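Local structure of bacteriorhodopsin (Nanosalina sp., 6EYU) at residues F16-I21 against N61-S66; S69-Y74 against T117-Q122; G125-Y130 against V180-G185. The protein pumps protons inward across the membrane, probably driven by light that its bound retinal absorbs. All coordinates share one frame; numbering follows the deposited sequence.

Overall arrangement
In this seven-helix rhodopsin, contacts 1 and 2 each join helices consecutive in the chain; contact 3 joins helices 128-145 and 157-183, with the short helix 147-152 between them. Contacts 1 and 2 are largely buried, contact 3 partly buried. Contact 1, aliphatic and flanked by bound lipid-like molecules, has no retinal in it; contacts 2 and 3 both reach the chromophore and bring in aromatic rings. Polar bonding between the segments belongs to contact 2, through Gln122. Centres of contacts 2 and 3 lie about 10 Å apart and are tied together by Tyr74 and Trp181, while contact 1 meets contact 2 through Phe62 and Trp73 and stays about 10 Å from contact 3 at the nearest atoms.

Contact 1: F16-I21 against N61-S66; sequences FILAYI and NFLNQS. With LFA (eicosane), chain E; MUN ([(2~{S})-2,3-bis(oxidanyl)propyl] (~{E})-undec-2-enoate), chain U.
Where helix 14-38 of the seven-helix bundle packs against the end of helix 42-63, Ile17, Leu18 and Ile21 gather round the side chain of Leu63. The two methyls of Leu63 divide the work. CD2 meets Ile17 CG2 at 3.5 Å as the two side chains slide past each other in opposite directions. CD1 lies 3.5 Å from Leu18 CD1, whose side chain comes across at about a right angle, and 3.8 Å from Ile21 CD1, which reaches it tip to tip. Ile17 serves both partners on the facing helix: with CG2 anti to its backbone N it presents that methyl to Leu63, and its other branch carries CD1 to within 3.8 Å of Phe62 CB, again nearly at right angles. The contact is therefore held by apolar packing, one turn of helix 14-38 supplying Ile17 and Ile21 from the same side.

Lipid-like molecules lie along this part of the bundle. Leu63 CD1 is also 3.2 Å from the ester carbonyl oxygen OAD of a bound monoacylglycerol, whose chain runs past Ile21 CG2. On another side of helix 14-38, the Phe16 ring has an eicosane over one face, with CZ 3.4 Å from its C14. Beyond the packing, the chain turns away from helix 42-63, and Ser66 OG donates to Asn61 OD1 at 2.8 Å, from well above the carbonyl plane. Asn61 also faces a second subunit, where it packs on Leu120 of that neighbour. Such apolar helix packing, with bound hydrocarbon chains beside it, fits the membrane-embedded seven-helix bundle of the rhodopsin fold.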
loop_
_atom_site.group_PDB
_atom_site.type_symbol
_atom_site.label_atom_id
_atom_site.label_comp_id
_atom_site.label_asym_id
_atom_site.label_seq_id
_atom_site.Cartn_x
_atom_site.Cartn_y
_atom_site.Cartn_z
ATOM N N PHE A 16 21.106 9.191 19.656
ATOM C CA PHE A 16 20.785 9.725 18.339
ATOM C C PHE A 16 19.403 9.261 17.897
ATOM O O PHE A 16 18.587 10.060 17.436
ATOM C CB PHE A 16 21.833 9.279 17.316
ATOM C CG PHE A 16 23.197 9.858 17.558
ATOM C CD1 PHE A 16 24.094 9.220 18.398
ATOM C CD2 PHE A 16 23.557 11.074 17.002
ATOM C CE1 PHE A 16 25.351 9.750 18.624
ATOM C CE2 PHE A 16 24.809 11.612 17.227
ATOM C CZ PHE A 16 25.708 10.948 18.038
ATOM N N ILE A 17 19.128 7.975 18.087
ATOM C CA ILE A 17 17.826 7.414 17.752
ATOM C C ILE A 17 16.721 8.083 18.563
ATOM O O ILE A 17 15.667 8.424 18.026
ATOM C CB ILE A 17 17.790 5.896 18.005
ATOM C CG1 ILE A 17 18.565 5.161 16.908
ATOM C CG2 ILE A 17 16.353 5.400 18.059
ATOM C CD1 ILE A 17 19.075 3.800 17.326
ATOM N N LEU A 18 17.018 8.388 19.824
ATOM C CA LEU A 18 16.093 9.144 20.659
ATOM C C LEU A 18 15.937 10.569 20.142
ATOM O O LEU A 18 14.821 11.041 19.928
ATOM C CB LEU A 18 16.577 9.169 22.111
ATOM C CG LEU A 18 15.471 8.994 23.153
ATOM C CD1 LEU A 18 15.109 7.524 23.301
ATOM C CD2 LEU A 18 15.886 9.584 24.492
ATOM N N ALA A 19 17.056 11.273 20.017
ATOM C CA ALA A 19 17.040 12.659 19.565
ATOM C C ALA A 19 16.331 12.773 18.221
ATOM O O ALA A 19 15.687 13.782 17.932
ATOM C CB ALA A 19 18.460 13.196 19.460
ATOM N N TYR A 20 16.443 11.728 17.405
ATOM C CA TYR A 20 15.811 11.714 16.092
ATOM C C TYR A 20 14.294 11.616 16.225
ATOM O O TYR A 20 13.558 12.355 15.572
ATOM C CB TYR A 20 16.337 10.546 15.256
ATOM C CG TYR A 20 15.730 10.464 13.872
ATOM C CD1 TYR A 20 16.204 11.259 12.837
ATOM C CD2 TYR A 20 14.718 9.556 13.589
ATOM C CE1 TYR A 20 15.675 11.164 11.564
ATOM C CE2 TYR A 20 14.198 9.439 12.315
ATOM C CZ TYR A 20 14.676 10.250 11.307
ATOM O OH TYR A 20 14.148 10.149 10.040
ATOM N N ILE A 21 13.832 10.699 17.069
ATOM C CA ILE A 21 12.400 10.461 17.219
ATOM C C ILE A 21 11.710 11.681 17.819
ATOM O O ILE A 21 10.619 12.059 17.391
ATOM C CB ILE A 21 12.117 9.239 18.114
ATOM C CG1 ILE A 21 12.568 7.954 17.418
ATOM C CG2 ILE A 21 10.634 9.162 18.443
ATOM C CD1 ILE A 21 12.479 6.723 18.293
ATOM N N ASN A 61 11.615 0.835 16.894
ATOM C CA ASN A 61 11.905 -0.593 16.839
ATOM C C ASN A 61 13.386 -0.865 17.085
ATOM O O ASN A 61 13.793 -2.016 17.242
ATOM C CB ASN A 61 11.490 -1.170 15.484
ATOM C CG ASN A 61 9.988 -1.341 15.358
ATOM O OD1 ASN A 61 9.383 -2.148 16.062
ATOM N ND2 ASN A 61 9.386 -0.612 14.425
ATOM N N PHE A 62 14.173 0.200 17.202
ATOM C CA PHE A 62 15.547 0.078 17.678
ATOM C C PHE A 62 15.625 0.274 19.189
ATOM O O PHE A 62 16.546 -0.223 19.838
ATOM C CB PHE A 62 16.451 1.094 16.973
ATOM C CG PHE A 62 16.504 0.925 15.481
ATOM C CD1 PHE A 62 16.916 -0.272 14.920
ATOM C CD2 PHE A 62 16.180 1.977 14.642
ATOM C CE1 PHE A 62 16.960 -0.431 13.546
ATOM C CE2 PHE A 62 16.221 1.826 13.268
ATOM C CZ PHE A 62 16.611 0.619 12.720
ATOM N N LEU A 63 14.625 0.945 19.752
ATOM C CA LEU A 63 14.568 1.162 21.195
ATOM C C LEU A 63 13.928 -0.029 21.899
ATOM O O LEU A 63 14.012 -0.157 23.121
ATOM C CB LEU A 63 13.777 2.433 21.512
ATOM C CG LEU A 63 14.314 3.725 20.897
ATOM C CD1 LEU A 63 13.615 4.932 21.502
ATOM C CD2 LEU A 63 15.821 3.824 21.087
ATOM N N ASN A 64 13.166 -0.812 21.142
ATOM C CA ASN A 64 12.441 -1.949 21.700
ATOM C C ASN A 64 12.352 -3.067 20.671
ATOM O O ASN A 64 11.639 -2.948 19.674
ATOM C CB ASN A 64 11.031 -1.527 22.117
ATOM C CG ASN A 64 11.027 -0.635 23.340
ATOM O OD1 ASN A 64 10.748 0.561 23.248
ATOM N ND2 ASN A 64 11.239 -1.231 24.507
ATOM N N GLN A 65 13.077 -4.154 20.914
ATOM C CA GLN A 65 13.148 -5.239 19.946
ATOM C C GLN A 65 11.750 -5.691 19.549
ATOM O O GLN A 65 10.903 -5.953 20.403
ATOM C CB GLN A 65 13.931 -6.422 20.511
ATOM C CG GLN A 65 13.510 -7.759 19.922
ATOM C CD GLN A 65 14.693 -8.629 19.547
ATOM O OE1 GLN A 65 14.872 -8.985 18.382
ATOM N NE2 GLN A 65 15.527 -8.950 20.528
ATOM N N SER A 66 11.573 -5.936 18.256
ATOM C CA SER A 66 10.346 -6.522 17.742
ATOM C C SER A 66 10.674 -7.334 16.495
ATOM O O SER A 66 11.831 -7.401 16.079
ATOM C CB SER A 66 9.338 -5.422 17.402
ATOM O OG SER A 66 9.492 -4.987 16.063
HETATM C C5 LFA E . 18.649 19.327 15.864
HETATM C C6 LFA E . 19.043 18.816 17.247
HETATM C C7 LFA E . 19.840 17.519 17.109
HETATM C C8 LFA E . 20.297 17.061 18.493
HETATM C C9 LFA E . 21.067 15.744 18.392
HETATM C C10 LFA E . 21.747 15.467 19.732
HETATM C C11 LFA E . 22.163 13.999 19.834
HETATM C C12 LFA E . 23.590 13.918 20.379
HETATM C C13 LFA E . 23.760 12.681 21.261
HETATM C C14 LFA E . 25.190 12.156 21.122
HETATM C C15 LFA E . 25.561 11.287 22.324
HETATM C C16 LFA E . 26.513 10.179 21.872
HETATM C C17 LFA E . 27.130 9.482 23.085
HETATM C C18 LFA E . 27.532 8.058 22.702
HETATM C C19 LFA E . 28.688 7.583 23.581
HETATM C C20 LFA E . 28.249 7.554 25.043
HETATM C CAN MUN U . 7.761 12.583 21.694
HETATM C CAM MUN U . 7.744 11.068 21.481
HETATM C CAK MUN U . 8.478 10.383 22.635
HETATM C CAH MUN U . 9.967 10.270 22.297
HETATM C CAF MUN U . 10.356 8.795 22.163
HETATM C CAC MUN U . 10.248 7.964 23.460
HETATM C CAA MUN U . 10.714 6.494 23.358
HETATM O OAD MUN U . 10.639 5.899 22.285
HETATM O OAB MUN U . 10.832 5.856 24.554
HETATM C CAE MUN U . 10.273 4.544 24.434
HETATM C CAG MUN U . 11.303 3.501 24.874
HETATM O OAJ MUN U . 12.478 4.161 25.350
HETATM C CAI MUN U . 10.709 2.642 25.992
HETATM O OAL MUN U . 11.751 1.894 26.624
#

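Contact 2: S69-Y74 against T117-Q122; sequences SDYAWY and TGLLAQ. With RET (retinal), chain D.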
loop_
_atom_site.group_PDB
_atom_site.type_symbol
_atom_site.label_atom_id
_atom_site.label_comp_id
_atom_site.label_asym_id
_atom_site.label_seq_id
_atom_site.Cartn_x
_atom_site.Cartn_y
_atom_site.Cartn_z
ATOM N N SER A 69 12.122 -5.209 13.843
ATOM C CA SER A 69 13.297 -4.413 14.187
ATOM C C SER A 69 14.394 -4.574 13.139
ATOM O O SER A 69 15.065 -3.606 12.779
ATOM C CB SER A 69 13.830 -4.820 15.561
ATOM O OG SER A 69 12.862 -4.593 16.571
ATOM N N ASP A 70 14.663 -5.819 12.760
ATOM C CA ASP A 70 15.781 -6.125 11.875
ATOM C C ASP A 70 15.609 -5.427 10.530
ATOM O O ASP A 70 16.568 -5.268 9.776
ATOM C CB ASP A 70 15.895 -7.637 11.667
ATOM C CG ASP A 70 16.691 -8.318 12.762
ATOM O OD1 ASP A 70 17.437 -7.619 13.480
ATOM O OD2 ASP A 70 16.583 -9.555 12.896
ATOM N N TYR A 71 14.392 -4.962 10.261
ATOM C CA TYR A 71 14.041 -4.464 8.937
ATOM C C TYR A 71 13.413 -3.076 9.019
ATOM O O TYR A 71 12.654 -2.676 8.136
ATOM C CB TYR A 71 13.073 -5.427 8.247
ATOM C CG TYR A 71 13.703 -6.739 7.841
ATOM C CD1 TYR A 71 14.336 -6.874 6.613
ATOM C CD2 TYR A 71 13.769 -7.802 8.731
ATOM C CE1 TYR A 71 14.955 -8.057 6.254
ATOM C CE2 TYR A 71 14.380 -8.990 8.380
ATOM C CZ TYR A 71 14.971 -9.113 7.141
ATOM O OH TYR A 71 15.585 -10.293 6.788
ATOM N N ALA A 72 13.740 -2.341 10.077
ATOM C CA ALA A 72 13.014 -1.122 10.411
ATOM C C ALA A 72 13.311 -0.018 9.402
ATOM O O ALA A 72 12.415 0.728 9.006
ATOM C CB ALA A 72 13.370 -0.663 11.817
ATOM N N TRP A 73 14.570 0.086 8.990
ATOM C CA TRP A 73 14.965 1.075 7.993
ATOM C C TRP A 73 14.123 0.928 6.731
ATOM O O TRP A 73 13.697 1.919 6.138
ATOM C CB TRP A 73 16.448 0.925 7.645
ATOM C CG TRP A 73 17.369 1.321 8.758
ATOM C CD1 TRP A 73 17.282 2.439 9.537
ATOM C CD2 TRP A 73 18.581 0.661 9.142
ATOM N NE1 TRP A 73 18.323 2.473 10.432
ATOM C CE2 TRP A 73 19.125 1.382 10.222
ATOM C CE3 TRP A 73 19.241 -0.488 8.697
ATOM C CZ2 TRP A 73 20.302 0.996 10.860
ATOM C CZ3 TRP A 73 20.401 -0.878 9.339
ATOM C CH2 TRP A 73 20.920 -0.138 10.410
ATOM N N TYR A 74 13.882 -0.316 6.326
ATOM C CA TYR A 74 13.103 -0.592 5.125
ATOM C C TYR A 74 11.634 -0.248 5.346
ATOM O O TYR A 74 10.995 0.365 4.490
ATOM C CB TYR A 74 13.238 -2.063 4.729
ATOM C CG TYR A 74 14.668 -2.519 4.561
ATOM C CD1 TYR A 74 15.508 -1.904 3.642
ATOM C CD2 TYR A 74 15.216 -3.473 5.408
ATOM C CE1 TYR A 74 16.834 -2.272 3.526
ATOM C CE2 TYR A 74 16.541 -3.849 5.300
ATOM C CZ TYR A 74 17.345 -3.247 4.355
ATOM O OH TYR A 74 18.664 -3.622 4.241
ATOM N N THR A 117 14.239 -3.648 -2.739
ATOM C CA THR A 117 15.461 -4.351 -3.116
ATOM C C THR A 117 16.408 -4.451 -1.924
ATOM O O THR A 117 16.955 -5.517 -1.642
ATOM C CB THR A 117 16.194 -3.646 -4.272
ATOM O OG1 THR A 117 16.682 -2.373 -3.830
ATOM C CG2 THR A 117 15.264 -3.448 -5.458
ATOM N N GLY A 118 16.579 -3.340 -1.215
ATOM C CA GLY A 118 17.377 -3.325 0.005
ATOM C C GLY A 118 16.934 -4.392 0.987
ATOM O O GLY A 118 17.759 -5.043 1.629
ATOM N N LEU A 119 15.623 -4.560 1.112
ATOM C CA LEU A 119 15.049 -5.514 2.053
ATOM C C LEU A 119 15.246 -6.941 1.551
ATOM O O LEU A 119 15.596 -7.838 2.318
ATOM C CB LEU A 119 13.558 -5.227 2.238
ATOM C CG LEU A 119 12.775 -6.176 3.146
ATOM C CD1 LEU A 119 11.604 -5.440 3.778
ATOM C CD2 LEU A 119 12.289 -7.387 2.363
ATOM N N LEU A 120 15.113 -7.120 0.241
ATOM C CA LEU A 120 15.370 -8.409 -0.388
ATOM C C LEU A 120 16.834 -8.801 -0.225
ATOM O O LEU A 120 17.146 -9.937 0.134
ATOM C CB LEU A 120 15.010 -8.357 -1.875
ATOM C CG LEU A 120 13.521 -8.231 -2.201
ATOM C CD1 LEU A 120 13.294 -8.358 -3.700
ATOM C CD2 LEU A 120 12.712 -9.273 -1.444
ATOM N N ALA A 121 17.729 -7.853 -0.483
ATOM C CA ALA A 121 19.161 -8.100 -0.363
ATOM C C ALA A 121 19.495 -8.649 1.020
ATOM O O ALA A 121 20.081 -9.725 1.144
ATOM C CB ALA A 121 19.941 -6.822 -0.629
ATOM N N GLN A 122 19.065 -7.939 2.058
ATOM C CA GLN A 122 19.308 -8.371 3.429
ATOM C C GLN A 122 18.684 -9.739 3.679
ATOM O O GLN A 122 19.305 -10.615 4.281
ATOM C CB GLN A 122 18.744 -7.355 4.423
ATOM C CG GLN A 122 19.143 -7.623 5.866
ATOM C CD GLN A 122 18.500 -6.656 6.840
ATOM O OE1 GLN A 122 18.648 -5.441 6.715
ATOM N NE2 GLN A 122 17.809 -7.195 7.838
HETATM C C1 RET D . 18.813 0.871 -0.203
HETATM C C2 RET D . 18.847 -0.587 -0.672
HETATM C C3 RET D . 20.011 -0.843 -1.629
HETATM C C4 RET D . 19.817 -0.051 -2.918
HETATM C C5 RET D . 19.386 1.384 -2.612
HETATM C C6 RET D . 18.951 1.824 -1.398
HETATM C C7 RET D . 18.610 3.224 -1.232
HETATM C C8 RET D . 18.126 3.690 -0.047
HETATM C C9 RET D . 17.698 5.062 0.051
HETATM C C10 RET D . 17.240 5.584 1.258
HETATM C C11 RET D . 16.873 6.929 1.479
HETATM C C12 RET D . 16.380 7.093 2.769
HETATM C C13 RET D . 15.804 8.273 3.289
HETATM C C14 RET D . 15.327 8.303 4.606
HETATM C C15 RET D . 14.645 9.354 5.212
HETATM C C16 RET D . 17.474 1.164 0.476
HETATM C C17 RET D . 19.965 1.142 0.767
HETATM C C18 RET D . 19.476 2.404 -3.748
HETATM C C19 RET D . 17.789 5.970 -1.176
HETATM C C20 RET D . 15.726 9.530 2.420
HETATM O O HOH W 1 18.273 -9.921 7.795
#
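Gln122 reaches out from helix 101-124, its chain extended, and lays its amide between Tyr74, Tyr71 and the backbone of Asp70. The tightly packed part centres on Tyr74, whose ring lies face-on to the helix: Leu119 CB makes a CH-pi contact 4.1 Å from the ring centroid, and the ring's CE1 comes 3.3 Å from Gly118 C. Lacking a side chain, Gly118 lets the tyrosine come this close on one side, while its CA touches the retinal ring at C2, 3.2 Å away. The Tyr74 hydroxyl accepts a bond from Trp181 NE1; its own proton could go to Gln122 OE1, which sits at the ring's edge 3.1 Å from OH, although that choice is not settled.

The other side is polar rather than close-packed, and Asp70, partly exposed, makes only slight side-chain contact there. Gln122 NE2 gives one N-H to Asp70 O at 3.0 Å, almost straight at 174° and in the plane of its own amide. It also donates to a water that binds Tyr71 OH. Together these bonds hold the amide over one face of the Tyr71 ring, amide and ring planes 24° apart and NE2 3.4 Å from CE1, near the rim. Tyr71, at the N-cap position of helix 72-93, meets Phe67 of the third subunit edge-to-face and touches a bound lipid. Gly118 belongs to the retinal pocket, and Tyr74 packs behind it as a second-shell residue in the seven-helix rhodopsin fold.

Contact 3: G125-Y130 against V180-G185; sequences GSITPY and VWYISG. With RET (retinal), chain D.
Tyr130 and Trp181 lie nearly parallel, their planes 13° apart, yet are displaced so that little of one ring lies over the other: the centroids of the phenol and the six-membered ring are 5.0 Å apart. Contact is concentrated at the rims, where Tyr130 CD2 approaches Trp181 CZ3 at 3.2 Å. Each side chain has CG anti to its backbone N, which sends the two rings past each other from facing helices. Tyr182 completes an aromatic cluster, its ring inclined at 43° to that of Tyr130 and its CD2 3.7 Å from Tyr130 CZ. Ile127 wedges its CD1 into the remaining angle, in the plane of the indole at its edge and 3.7 Å from Tyr182 CE2.

Tyr130 and Trp181 are also walls of the retinal pocket. Tyr130 CD2 lies 3.2 Å from ring carbon C3 of retinal, and the indole turns one face to methyl C17, with CG 3.7 Å from it. The phenol oxygens bond to residues beyond the cluster, Tyr130 OH to Pro178 O and Tyr182 OH to Ser192 OG.

Helix 101-124 ends in a Schellman motif with Gly125, at positive phi, as its C-prime residue, and the chain then turns into helix 128-145. Pro129 of that helix packs back on Thr117 and Leu120, and Trp181 rests on Ala121, placing the cluster where helices 101-124, 128-145 and 157-183 meet.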
loop_
_atom_site.group_PDB
_atom_site.type_symbol
_atom_site.label_atom_id
_atom_site.label_comp_id
_atom_site.label_asym_id
_atom_site.label_seq_id
_atom_site.Cartn_x
_atom_site.Cartn_y
_atom_site.Cartn_z
ATOM N N GLY A 125 20.510 -12.423 1.791
ATOM C CA GLY A 125 21.963 -12.421 1.913
ATOM C C GLY A 125 22.646 -12.345 0.562
ATOM O O GLY A 125 23.724 -12.907 0.367
ATOM N N SER A 126 22.020 -11.635 -0.370
ATOM C CA SER A 126 22.525 -11.541 -1.736
ATOM C C SER A 126 22.557 -10.088 -2.192
ATOM O O SER A 126 21.645 -9.316 -1.898
ATOM C CB SER A 126 21.643 -12.361 -2.681
ATOM O OG SER A 126 22.128 -12.298 -4.011
ATOM N N ILE A 127 23.589 -9.731 -2.951
ATOM C CA ILE A 127 23.807 -8.342 -3.335
ATOM C C ILE A 127 23.082 -8.012 -4.637
ATOM O O ILE A 127 23.083 -6.865 -5.083
ATOM C CB ILE A 127 25.305 -8.033 -3.514
ATOM C CG1 ILE A 127 25.546 -6.523 -3.451
ATOM C CG2 ILE A 127 25.806 -8.587 -4.840
ATOM C CD1 ILE A 127 25.322 -5.926 -2.080
ATOM N N THR A 128 22.498 -9.028 -5.264
ATOM C CA THR A 128 21.922 -8.866 -6.593
ATOM C C THR A 128 20.866 -7.765 -6.596
ATOM O O THR A 128 20.960 -6.816 -7.375
ATOM C CB THR A 128 21.286 -10.173 -7.102
ATOM O OG1 THR A 128 22.311 -11.143 -7.350
ATOM C CG2 THR A 128 20.506 -9.923 -8.385
ATOM N N PRO A 129 19.865 -7.875 -5.708
ATOM C CA PRO A 129 18.766 -6.912 -5.697
ATOM C C PRO A 129 19.248 -5.491 -5.427
ATOM O O PRO A 129 18.769 -4.546 -6.053
ATOM C CB PRO A 129 17.871 -7.401 -4.549
ATOM C CG PRO A 129 18.280 -8.813 -4.293
ATOM C CD PRO A 129 19.737 -8.873 -4.634
ATOM N N TYR A 130 20.258 -5.358 -4.572
ATOM C CA TYR A 130 20.886 -4.065 -4.323
ATOM C C TYR A 130 21.223 -3.373 -5.640
ATOM O O TYR A 130 21.050 -2.162 -5.775
ATOM C CB TYR A 130 22.154 -4.241 -3.485
ATOM C CG TYR A 130 22.986 -2.983 -3.359
ATOM C CD1 TYR A 130 24.049 -2.745 -4.221
ATOM C CD2 TYR A 130 22.818 -2.124 -2.280
ATOM C CE1 TYR A 130 24.869 -1.643 -4.060
ATOM C CE2 TYR A 130 23.631 -1.020 -2.110
ATOM C CZ TYR A 130 24.652 -0.781 -3.005
ATOM O OH TYR A 130 25.456 0.324 -2.849
ATOM N N VAL A 180 26.462 4.060 2.419
ATOM C CA VAL A 180 26.587 3.664 3.818
ATOM C C VAL A 180 26.102 2.231 4.017
ATOM O O VAL A 180 26.741 1.442 4.715
ATOM C CB VAL A 180 25.784 4.595 4.747
ATOM C CG1 VAL A 180 24.500 5.050 4.068
ATOM C CG2 VAL A 180 25.480 3.896 6.063
ATOM N N TRP A 181 25.015 1.878 3.340
ATOM C CA TRP A 181 24.470 0.527 3.411
ATOM C C TRP A 181 25.518 -0.493 2.978
ATOM O O TRP A 181 25.721 -1.507 3.646
ATOM C CB TRP A 181 23.230 0.411 2.521
ATOM C CG TRP A 181 22.445 -0.851 2.733
ATOM C CD1 TRP A 181 21.350 -1.003 3.533
ATOM C CD2 TRP A 181 22.556 -2.063 1.975
ATOM N NE1 TRP A 181 20.777 -2.235 3.326
ATOM C CE2 TRP A 181 21.505 -2.910 2.383
ATOM C CE3 TRP A 181 23.422 -2.501 0.968
ATOM C CZ2 TRP A 181 21.332 -4.189 1.859
ATOM C CZ3 TRP A 181 23.256 -3.777 0.460
ATOM C CH2 TRP A 181 22.216 -4.604 0.902
ATOM N N TYR A 182 26.264 -0.155 1.931
ATOM C CA TYR A 182 27.178 -1.103 1.307
ATOM C C TYR A 182 28.422 -1.300 2.166
ATOM O O TYR A 182 28.906 -2.421 2.324
ATOM C CB TYR A 182 27.581 -0.615 -0.087
ATOM C CG TYR A 182 28.296 -1.659 -0.914
ATOM C CD1 TYR A 182 29.676 -1.792 -0.849
ATOM C CD2 TYR A 182 27.580 -2.612 -1.627
ATOM C CE1 TYR A 182 30.328 -2.809 -1.520
ATOM C CE2 TYR A 182 28.223 -3.634 -2.299
ATOM C CZ TYR A 182 29.596 -3.731 -2.237
ATOM O OH TYR A 182 30.243 -4.735 -2.922
ATOM N N ILE A 183 28.932 -0.208 2.728
ATOM C CA ILE A 183 30.197 -0.246 3.453
ATOM C C ILE A 183 29.986 -0.639 4.911
ATOM O O ILE A 183 30.939 -0.967 5.617
ATOM C CB ILE A 183 30.919 1.116 3.404
ATOM C CG1 ILE A 183 30.124 2.172 4.173
ATOM C CG2 ILE A 183 31.127 1.556 1.964
ATOM C CD1 ILE A 183 30.913 3.430 4.465
ATOM N N SER A 184 28.726 -0.688 5.334
ATOM C CA SER A 184 28.397 -1.091 6.696
ATOM C C SER A 184 28.773 -2.550 6.929
ATOM O O SER A 184 28.624 -3.390 6.043
ATOM C CB SER A 184 26.904 -0.890 6.968
ATOM O OG SER A 184 26.476 -1.676 8.066
ATOM N N GLY A 185 29.285 -2.838 8.121
ATOM C CA GLY A 185 29.781 -4.171 8.440
ATOM C C GLY A 185 28.816 -4.944 9.317
ATOM O O GLY A 185 29.213 -5.860 10.036
HETATM C C1 RET D . 18.813 0.871 -0.203
HETATM C C2 RET D . 18.847 -0.587 -0.672
HETATM C C3 RET D . 20.011 -0.843 -1.629
HETATM C C4 RET D . 19.817 -0.051 -2.918
HETATM C C5 RET D . 19.386 1.384 -2.612
HETATM C C6 RET D . 18.951 1.824 -1.398
HETATM C C7 RET D . 18.610 3.224 -1.232
HETATM C C8 RET D . 18.126 3.690 -0.047
HETATM C C9 RET D . 17.698 5.062 0.051
HETATM C C10 RET D . 17.240 5.584 1.258
HETATM C C11 RET D . 16.873 6.929 1.479
HETATM C C12 RET D . 16.380 7.093 2.769
HETATM C C13 RET D . 15.804 8.273 3.289
HETATM C C14 RET D . 15.327 8.303 4.606
HETATM C C15 RET D . 14.645 9.354 5.212
HETATM C C16 RET D . 17.474 1.164 0.476
HETATM C C17 RET D . 19.965 1.142 0.767
HETATM C C18 RET D . 19.476 2.404 -3.748
HETATM C C19 RET D . 17.789 5.970 -1.176
HETATM C C20 RET D . 15.726 9.530 2.420
#